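Local coordinates for sugar-binding transport ATP-binding protein (Pyrococcus horikoshii, PDB 1V43) that probably binds and hydrolyses ATP to drive sugar uptake, as the ATPase subunit of an ABC transporter, at residues R309-V314 with G348-V353; T18-N23 with E62-R67; R123-L128 with A155-P160. All coordinates share one frame; numbering follows the deposited sequence.

Interaction 1 joins two antiparallel strands of the C-terminal OB-fold region by six backbone hydrogen bonds, one of them weak, the pairing running on into the loop before the second strand; valines and a leucine line one face, an isoleucine among charged chains the other. Interaction 2 is a surface contact in the nucleotide-binding part, largely polar and irregular because of a bulge. Interaction 3, in that same part, is partly buried, mostly apolar helix packing, with a tryptophan edge against a backbone carbonyl and no hydrogen bonds between the segments. Interactions 2 and 3 have centres about 34 Å apart; interaction 1 lies more than 50 Å, centre to centre, from either. No two contacts share a strand or helix.

Interaction 1: R309-V314 with G348-V353; sequences RLIGKV and GREVKV
Gly348 meets the end of 309-314 through its backbone, its N donating to Val314 O at 2.8 Å with an angle of 175° at the hydrogen. At its backbone angles a CB would be jammed against the preceding carbonyl O, which accounts for a glycine. At Arg349 the carbonyl does the work: O accepts from Val314 N, while CG of the side chain lies against Val314 CG2. Glu350 faces Lys313 in a non-hydrogen-bonded pair, CA to CA 4.1 Å. Its carboxylate turns toward Ile311, placing OE1 3.4 Å from Ile311 CG2; NZ of Lys313 remains 5.1 Å from Glu350 OE2, too far for a salt bridge, so the two chains meet by their methylenes.

Val351 N and O both bond to Gly312, N to Gly312 O at 2.6 Å and O from Gly312 N, which makes this a hydrogen-bonded pair at the middle of the contact. The alternation, with Ile311 and Lys352 as the next non-hydrogen-bonded pair, identifies regular antiparallel pairing between strands 307-319 and 350-356, within the TOBE range of the OB-fold region. Val351 CG1, set anti to the carbonyl carbon by a chi1 of -62°, reaches Val314 CG2 at 3.7 Å, the two side chains crossing nearly at right angles. On that same face Val351 and Val353 also touch Val328 of strand 323-330.

Lys352 runs beside Ile311, both pointing the same way, with CG 3.6 Å from Ile311 CG1; its NZ forms a salt bridge with Glu296. Val353 closes the pairing with Leu310. Val353 N reaches Leu310 O from 45° above the carbonyl plane, whereas the return bond from Leu310 N to Val353 O is weak.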
loop_
_atom_site.group_PDB
_atom_site.type_symbol
_atom_site.label_atom_id
_atom_site.label_comp_id
_atom_site.label_asym_id
_atom_site.label_seq_id
_atom_site.Cartn_x
_atom_site.Cartn_y
_atom_site.Cartn_z
ATOM N N ARG A 309 -1.059 17.896 24.503
ATOM C CA ARG A 309 -0.981 18.861 23.408
ATOM C C ARG A 309 0.477 19.260 23.131
ATOM O O ARG A 309 1.329 19.190 24.021
ATOM C CB ARG A 309 -1.776 20.127 23.766
ATOM C CG ARG A 309 -3.204 20.211 23.237
ATOM C CD ARG A 309 -4.203 19.341 23.995
ATOM N NE ARG A 309 -5.563 19.571 23.500
ATOM C CZ ARG A 309 -6.635 18.869 23.860
ATOM N NH1 ARG A 309 -6.529 17.877 24.729
ATOM N NH2 ARG A 309 -7.821 19.157 23.344
ATOM N N LEU A 310 0.756 19.668 21.892
ATOM C CA LEU A 310 2.093 20.117 21.489
ATOM C C LEU A 310 1.934 20.898 20.197
ATOM O O LEU A 310 1.581 20.328 19.166
ATOM C CB LEU A 310 3.049 18.944 21.227
ATOM C CG LEU A 310 3.087 17.704 22.123
ATOM C CD1 LEU A 310 1.960 16.756 21.734
ATOM C CD2 LEU A 310 4.423 16.993 21.951
ATOM N N ILE A 311 2.185 22.199 20.243
ATOM C CA ILE A 311 2.055 23.017 19.046
ATOM C C ILE A 311 3.263 22.827 18.136
ATOM O O ILE A 311 4.403 22.791 18.597
ATOM C CB ILE A 311 1.887 24.516 19.398
ATOM C CG1 ILE A 311 0.505 24.737 20.029
ATOM C CG2 ILE A 311 2.059 25.375 18.148
ATOM C CD1 ILE A 311 0.151 26.193 20.311
ATOM N N GLY A 312 3.006 22.686 16.842
ATOM C CA GLY A 312 4.093 22.490 15.909
ATOM C C GLY A 312 3.731 22.971 14.528
ATOM O O GLY A 312 2.577 23.299 14.264
ATOM N N LYS A 313 4.718 23.026 13.645
ATOM C CA LYS A 313 4.481 23.463 12.278
ATOM C C LYS A 313 4.473 22.276 11.335
ATOM O O LYS A 313 5.266 21.342 11.480
ATOM C CB LYS A 313 5.558 24.459 11.818
ATOM C CG LYS A 313 5.403 25.852 12.409
ATOM C CD LYS A 313 6.445 26.811 11.860
ATOM C CE LYS A 313 6.257 28.214 12.417
ATOM N NZ LYS A 313 7.275 29.155 11.876
ATOM N N VAL A 314 3.557 22.323 10.377
ATOM C CA VAL A 314 3.431 21.281 9.376
ATOM C C VAL A 314 4.581 21.412 8.393
ATOM O O VAL A 314 4.735 22.444 7.751
ATOM C CB VAL A 314 2.129 21.426 8.580
ATOM C CG1 VAL A 314 2.060 20.348 7.519
ATOM C CG2 VAL A 314 0.936 21.348 9.514
ATOM N N GLY A 348 4.013 24.926 6.619
ATOM C CA GLY A 348 4.328 26.183 7.273
ATOM C C GLY A 348 3.310 26.552 8.335
ATOM O O GLY A 348 3.644 27.214 9.320
ATOM N N ARG A 349 2.063 26.132 8.145
ATOM C CA ARG A 349 1.041 26.450 9.125
ATOM C C ARG A 349 1.336 25.707 10.422
ATOM O O ARG A 349 1.928 24.626 10.415
ATOM C CB ARG A 349 -0.352 26.078 8.609
ATOM C CG ARG A 349 -0.882 24.750 9.107
ATOM C CD ARG A 349 -2.344 24.867 9.548
ATOM N NE ARG A 349 -3.235 25.259 8.458
ATOM C CZ ARG A 349 -4.561 25.322 8.555
ATOM N NH1 ARG A 349 -5.165 25.017 9.701
ATOM N NH2 ARG A 349 -5.289 25.678 7.502
ATOM N N GLU A 350 0.929 26.302 11.534
ATOM C CA GLU A 350 1.141 25.722 12.851
ATOM C C GLU A 350 -0.126 24.969 13.246
ATOM O O GLU A 350 -1.229 25.372 12.878
ATOM C CB GLU A 350 1.435 26.839 13.853
ATOM C CG GLU A 350 2.518 26.520 14.851
ATOM C CD GLU A 350 2.895 27.726 15.683
ATOM O OE1 GLU A 350 1.999 28.285 16.358
ATOM O OE2 GLU A 350 4.085 28.115 15.657
ATOM N N VAL A 351 0.033 23.872 13.981
ATOM C CA VAL A 351 -1.110 23.065 14.409
ATOM C C VAL A 351 -0.947 22.573 15.842
ATOM O O VAL A 351 0.170 22.391 16.315
ATOM C CB VAL A 351 -1.301 21.822 13.493
ATOM C CG1 VAL A 351 -1.582 22.259 12.070
ATOM C CG2 VAL A 351 -0.054 20.933 13.533
ATOM N N LYS A 352 -2.065 22.385 16.539
ATOM C CA LYS A 352 -2.025 21.870 17.901
ATOM C C LYS A 352 -2.215 20.373 17.761
ATOM O O LYS A 352 -3.323 19.907 17.520
ATOM C CB LYS A 352 -3.165 22.431 18.759
ATOM C CG LYS A 352 -2.905 23.787 19.380
ATOM C CD LYS A 352 -4.142 24.290 20.136
ATOM C CE LYS A 352 -3.991 25.754 20.556
ATOM N NZ LYS A 352 -5.271 26.332 21.071
ATOM N N VAL A 353 -1.135 19.622 17.900
ATOM C CA VAL A 353 -1.217 18.181 17.787
ATOM C C VAL A 353 -1.704 17.595 19.107
ATOM O O VAL A 353 -1.153 17.881 20.170
ATOM C CB VAL A 353 0.146 17.582 17.434
ATOM C CG1 VAL A 353 0.031 16.073 17.365
ATOM C CG2 VAL A 353 0.637 18.142 16.094
#

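Interaction 2: T18-N23 with E62-R67; sequences TKRFGN and EPTEGR
The Arg20 guanidinium carries Thr64 CG2 over one face, 3.5 Å above the plane and offset toward the rim, while Glu65 OE1 lies at its edge. That carboxylate oxygen is 4.2 Å from Arg20 NH2, beyond salt-bridge distance. Within 18-23, one face of the Phe21 ring receives Lys19 CE. Thr64 works with both branches: its methyl meets the guanidinium, and OG1, anti to the carbonyl carbon at a chi1 of -68°, accepts from Arg20 N at 3.2 Å.

The backbone is irregular. Thr18 N donates to Glu65 O at 3.0 Å, yet Thr18 O takes Thr64 N at 2.8 Å and only weakly Glu65 N. Two residues thus face Thr18, which defines a classic beta bulge. Lys19 bends at chi2 (61°), bringing NZ to Glu62 O at 2.7 Å. With an alanine here, Glu62 O would probably lose this donor, and the Phe21 face its aliphatic cover.

Phe21 is an ATP-binding residue, although no nucleotide is bound to this chain. Lys19 and Phe21 both touch Thr52, another ATP-binding residue, on helix 50-58, and Pro63 packs on Met56 of that helix. Strand 12-21 lies between 24-34 and 65-70 in their antiparallel sheet: Lys19 shares backbone hydrogen bonds with Ala26 and Val27 of strand 24-34, and Thr18 OG1 adds one with Lys29 N.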
loop_
_atom_site.group_PDB
_atom_site.type_symbol
_atom_site.label_atom_id
_atom_site.label_comp_id
_atom_site.label_asym_id
_atom_site.label_seq_id
_atom_site.Cartn_x
_atom_site.Cartn_y
_atom_site.Cartn_z
ATOM N N THR A 18 15.850 -25.296 15.389
ATOM C CA THR A 18 16.955 -24.466 14.956
ATOM C C THR A 18 17.408 -24.956 13.590
ATOM O O THR A 18 17.339 -26.149 13.286
ATOM C CB THR A 18 18.162 -24.561 15.923
ATOM O OG1 THR A 18 17.841 -23.939 17.174
ATOM C CG2 THR A 18 19.376 -23.893 15.313
ATOM N N LYS A 19 17.873 -24.027 12.769
ATOM C CA LYS A 19 18.372 -24.366 11.450
ATOM C C LYS A 19 19.551 -23.464 11.110
ATOM O O LYS A 19 19.373 -22.269 10.924
ATOM C CB LYS A 19 17.273 -24.184 10.395
ATOM C CG LYS A 19 17.728 -24.462 8.976
ATOM C CD LYS A 19 18.211 -25.892 8.826
ATOM C CE LYS A 19 18.536 -26.203 7.385
ATOM N NZ LYS A 19 18.632 -27.666 7.173
ATOM N N ARG A 20 20.755 -24.019 11.040
ATOM C CA ARG A 20 21.905 -23.193 10.675
ATOM C C ARG A 20 22.580 -23.674 9.400
ATOM O O ARG A 20 23.015 -24.815 9.313
ATOM C CB ARG A 20 22.940 -23.132 11.807
ATOM C CG ARG A 20 23.305 -24.462 12.419
ATOM C CD ARG A 20 24.483 -24.310 13.368
ATOM N NE ARG A 20 24.515 -25.383 14.359
ATOM C CZ ARG A 20 23.767 -25.401 15.460
ATOM N NH1 ARG A 20 22.932 -24.401 15.715
ATOM N NH2 ARG A 20 23.844 -26.423 16.303
ATOM N N PHE A 21 22.647 -22.798 8.406
ATOM C CA PHE A 21 23.298 -23.134 7.150
ATOM C C PHE A 21 24.772 -22.799 7.318
ATOM O O PHE A 21 25.214 -21.698 6.983
ATOM C CB PHE A 21 22.710 -22.320 5.997
ATOM C CG PHE A 21 21.266 -22.623 5.714
ATOM C CD1 PHE A 21 20.267 -22.209 6.591
ATOM C CD2 PHE A 21 20.903 -23.336 4.578
ATOM C CE1 PHE A 21 18.930 -22.502 6.340
ATOM C CE2 PHE A 21 19.570 -23.634 4.319
ATOM C CZ PHE A 21 18.581 -23.216 5.202
ATOM N N GLY A 22 25.530 -23.751 7.853
ATOM C CA GLY A 22 26.943 -23.523 8.069
ATOM C C GLY A 22 27.186 -22.651 9.287
ATOM O O GLY A 22 27.184 -23.135 10.421
ATOM N N ASN A 23 27.382 -21.357 9.050
ATOM C CA ASN A 23 27.650 -20.394 10.116
ATOM C C ASN A 23 26.436 -19.522 10.430
ATOM O O ASN A 23 26.311 -18.978 11.530
ATOM C CB ASN A 23 28.805 -19.487 9.701
ATOM C CG ASN A 23 28.479 -18.665 8.460
ATOM O OD1 ASN A 23 28.254 -19.214 7.378
ATOM N ND2 ASN A 23 28.443 -17.346 8.614
ATOM N N GLU A 62 15.394 -30.248 6.753
ATOM C CA GLU A 62 15.460 -30.876 8.067
ATOM C C GLU A 62 16.042 -29.863 9.048
ATOM O O GLU A 62 16.830 -28.995 8.663
ATOM C CB GLU A 62 16.357 -32.128 8.030
ATOM C CG GLU A 62 15.796 -33.287 7.192
ATOM C CD GLU A 62 14.665 -34.028 7.888
ATOM O OE1 GLU A 62 13.876 -33.384 8.610
ATOM O OE2 GLU A 62 14.557 -35.254 7.708
ATOM N N PRO A 63 15.651 -29.948 10.326
ATOM C CA PRO A 63 16.159 -29.028 11.346
ATOM C C PRO A 63 17.572 -29.475 11.738
ATOM O O PRO A 63 17.961 -30.621 11.497
ATOM C CB PRO A 63 15.202 -29.227 12.520
ATOM C CG PRO A 63 14.063 -29.990 11.957
ATOM C CD PRO A 63 14.657 -30.854 10.909
ATOM N N THR A 64 18.316 -28.562 12.352
ATOM C CA THR A 64 19.668 -28.830 12.812
ATOM C C THR A 64 19.516 -29.314 14.244
ATOM O O THR A 64 20.352 -30.034 14.782
ATOM C CB THR A 64 20.515 -27.546 12.771
ATOM O OG1 THR A 64 20.735 -27.161 11.403
ATOM C CG2 THR A 64 21.847 -27.761 13.464
ATOM N N GLU A 65 18.409 -28.921 14.847
ATOM C CA GLU A 65 18.097 -29.292 16.203
ATOM C C GLU A 65 16.599 -29.090 16.378
ATOM O O GLU A 65 15.982 -28.307 15.657
ATOM C CB GLU A 65 18.868 -28.394 17.173
ATOM C CG GLU A 65 18.918 -28.899 18.610
ATOM C CD GLU A 65 19.779 -28.020 19.505
ATOM O OE1 GLU A 65 20.858 -27.572 19.043
ATOM O OE2 GLU A 65 19.384 -27.789 20.670
ATOM N N GLY A 66 16.011 -29.806 17.325
ATOM C CA GLY A 66 14.593 -29.646 17.569
ATOM C C GLY A 66 13.703 -30.723 16.986
ATOM O O GLY A 66 14.148 -31.631 16.278
ATOM N N ARG A 67 12.415 -30.577 17.260
ATOM C CA ARG A 67 11.424 -31.548 16.843
ATOM C C ARG A 67 10.162 -30.853 16.329
ATOM O O ARG A 67 9.842 -29.740 16.754
ATOM C CB ARG A 67 11.089 -32.380 18.069
ATOM C CG ARG A 67 10.680 -33.789 17.838
ATOM C CD ARG A 67 10.489 -34.449 19.193
ATOM N NE ARG A 67 11.754 -34.591 19.903
ATOM C CZ ARG A 67 12.652 -35.527 19.618
ATOM N NH1 ARG A 67 12.411 -36.388 18.644
ATOM N NH2 ARG A 67 13.786 -35.607 20.303
#

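Interaction 3: R123-L128 with A155-P160; sequences RWAAEL and AIVVEP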
loop_
_atom_site.group_PDB
_atom_site.type_symbol
_atom_site.label_atom_id
_atom_site.label_comp_id
_atom_site.label_asym_id
_atom_site.label_seq_id
_atom_site.Cartn_x
_atom_site.Cartn_y
_atom_site.Cartn_z
ATOM N N ARG A 123 -15.158 -32.419 -7.186
ATOM C CA ARG A 123 -16.445 -31.724 -7.103
ATOM C C ARG A 123 -16.521 -30.934 -5.793
ATOM O O ARG A 123 -16.916 -29.762 -5.777
ATOM C CB ARG A 123 -17.608 -32.727 -7.156
ATOM C CG ARG A 123 -17.908 -33.306 -8.550
ATOM C CD ARG A 123 -18.927 -34.464 -8.484
ATOM N NE ARG A 123 -19.311 -34.954 -9.807
ATOM C CZ ARG A 123 -20.420 -34.597 -10.454
ATOM N NH1 ARG A 123 -21.275 -33.747 -9.904
ATOM N NH2 ARG A 123 -20.673 -35.086 -11.659
ATOM N N TRP A 124 -16.138 -31.584 -4.696
ATOM C CA TRP A 124 -16.157 -30.958 -3.370
ATOM C C TRP A 124 -15.241 -29.720 -3.329
ATOM O O TRP A 124 -15.662 -28.643 -2.921
ATOM C CB TRP A 124 -15.718 -31.994 -2.326
ATOM C CG TRP A 124 -15.342 -31.444 -0.960
ATOM C CD1 TRP A 124 -16.194 -31.078 0.050
ATOM C CD2 TRP A 124 -14.015 -31.262 -0.450
ATOM N NE1 TRP A 124 -15.474 -30.685 1.161
ATOM C CE2 TRP A 124 -14.138 -30.789 0.884
ATOM C CE3 TRP A 124 -12.731 -31.457 -0.986
ATOM C CZ2 TRP A 124 -13.022 -30.509 1.688
ATOM C CZ3 TRP A 124 -11.619 -31.174 -0.182
ATOM C CH2 TRP A 124 -11.778 -30.708 1.140
ATOM N N ALA A 125 -14.001 -29.875 -3.781
ATOM C CA ALA A 125 -13.052 -28.770 -3.782
ATOM C C ALA A 125 -13.507 -27.659 -4.717
ATOM O O ALA A 125 -13.432 -26.485 -4.373
ATOM C CB ALA A 125 -11.656 -29.265 -4.197
ATOM N N ALA A 126 -13.976 -28.042 -5.897
ATOM C CA ALA A 126 -14.428 -27.081 -6.890
ATOM C C ALA A 126 -15.598 -26.260 -6.353
ATOM O O ALA A 126 -15.681 -25.045 -6.581
ATOM C CB ALA A 126 -14.826 -27.813 -8.179
ATOM N N GLU A 127 -16.504 -26.916 -5.635
ATOM C CA GLU A 127 -17.645 -26.209 -5.073
ATOM C C GLU A 127 -17.153 -25.229 -3.997
ATOM O O GLU A 127 -17.609 -24.084 -3.935
ATOM C CB GLU A 127 -18.653 -27.211 -4.491
ATOM C CG GLU A 127 -19.969 -26.606 -3.980
ATOM C CD GLU A 127 -19.791 -25.759 -2.710
ATOM O OE1 GLU A 127 -19.044 -26.188 -1.797
ATOM O OE2 GLU A 127 -20.411 -24.673 -2.616
ATOM N N LEU A 128 -16.211 -25.679 -3.169
ATOM C CA LEU A 128 -15.650 -24.857 -2.100
ATOM C C LEU A 128 -14.983 -23.595 -2.624
ATOM O O LEU A 128 -15.029 -22.560 -1.976
ATOM C CB LEU A 128 -14.642 -25.660 -1.270
ATOM C CG LEU A 128 -15.298 -26.588 -0.251
ATOM C CD1 LEU A 128 -14.275 -27.499 0.373
ATOM C CD2 LEU A 128 -15.989 -25.749 0.801
ATOM N N ALA A 155 -4.695 -27.560 -3.837
ATOM C CA ALA A 155 -4.000 -27.729 -2.563
ATOM C C ALA A 155 -4.911 -28.408 -1.548
ATOM O O ALA A 155 -4.471 -29.286 -0.808
ATOM C CB ALA A 155 -3.513 -26.369 -2.023
ATOM N N ILE A 156 -6.191 -28.041 -1.514
ATOM C CA ILE A 156 -7.068 -28.670 -0.530
ATOM C C ILE A 156 -7.697 -29.987 -0.956
ATOM O O ILE A 156 -8.258 -30.696 -0.118
ATOM C CB ILE A 156 -8.216 -27.731 -0.072
ATOM C CG1 ILE A 156 -9.365 -27.730 -1.095
ATOM C CG2 ILE A 156 -7.669 -26.338 0.132
ATOM C CD1 ILE A 156 -10.593 -26.969 -0.622
ATOM N N VAL A 157 -7.609 -30.325 -2.239
ATOM C CA VAL A 157 -8.228 -31.564 -2.720
ATOM C C VAL A 157 -7.719 -32.837 -2.032
ATOM O O VAL A 157 -8.453 -33.827 -1.945
ATOM C CB VAL A 157 -8.090 -31.713 -4.271
ATOM C CG1 VAL A 157 -6.762 -32.334 -4.633
ATOM C CG2 VAL A 157 -9.256 -32.532 -4.825
ATOM N N VAL A 158 -6.482 -32.809 -1.529
ATOM C CA VAL A 158 -5.917 -33.976 -0.845
ATOM C C VAL A 158 -6.337 -34.052 0.619
ATOM O O VAL A 158 -6.025 -35.019 1.313
ATOM C CB VAL A 158 -4.363 -33.991 -0.904
ATOM C CG1 VAL A 158 -3.898 -33.975 -2.356
ATOM C CG2 VAL A 158 -3.787 -32.798 -0.153
ATOM N N GLU A 159 -7.044 -33.034 1.092
ATOM C CA GLU A 159 -7.487 -33.006 2.482
ATOM C C GLU A 159 -6.271 -33.111 3.419
ATOM O O GLU A 159 -6.163 -34.026 4.236
ATOM C CB GLU A 159 -8.455 -34.159 2.741
ATOM C CG GLU A 159 -9.589 -34.253 1.731
ATOM C CD GLU A 159 -10.682 -35.209 2.173
ATOM O OE1 GLU A 159 -11.557 -34.792 2.963
ATOM O OE2 GLU A 159 -10.654 -36.380 1.742
ATOM N N PRO A 160 -5.357 -32.146 3.325
ATOM C CA PRO A 160 -4.153 -32.141 4.155
ATOM C C PRO A 160 -4.487 -31.921 5.618
ATOM O O PRO A 160 -5.519 -31.327 5.934
ATOM C CB PRO A 160 -3.370 -30.976 3.582
ATOM C CG PRO A 160 -4.469 -29.971 3.357
ATOM C CD PRO A 160 -5.573 -30.818 2.718
#
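Trp124 meets the 155-160 segment with the rim of its six-membered ring. CZ3 lies 3.4 Å from Ile156 O, which sits at the ring edge and in its plane, and the same atom is 4.2 Å from Glu159 CG, which approaches obliquely. Beside it the contact is aliphatic: Ala125 CB lies 4.1 Å from Val157 CG2 and 4.2 Å from Ile156 CG1, and Leu128 CD1 stands 3.9 Å from Ile156 CD1.

Two features position this first shell. With CG of Trp124 opposite its own backbone N (chi1 165°), the indole reaches across to 155-160, and Leu128 CD1, from one turn later in the helix, rests over one of its faces. Ile156 O also accepts from Glu159 N at 2.9 Å, closing a type I beta turn.

Farther out, Glu159 is held by a salt bridge to Arg121 and a hydrogen bond from Val6 N, while Leu191 of helix 174-191 touches Trp124, Leu128 and Ile156. The arrangement is mainly apolar packing of helix 115-128 against the C-terminal end of helix 147-156 and the turn leading into strand 162-166, within the ATP-binding cassette of an ABC transporter.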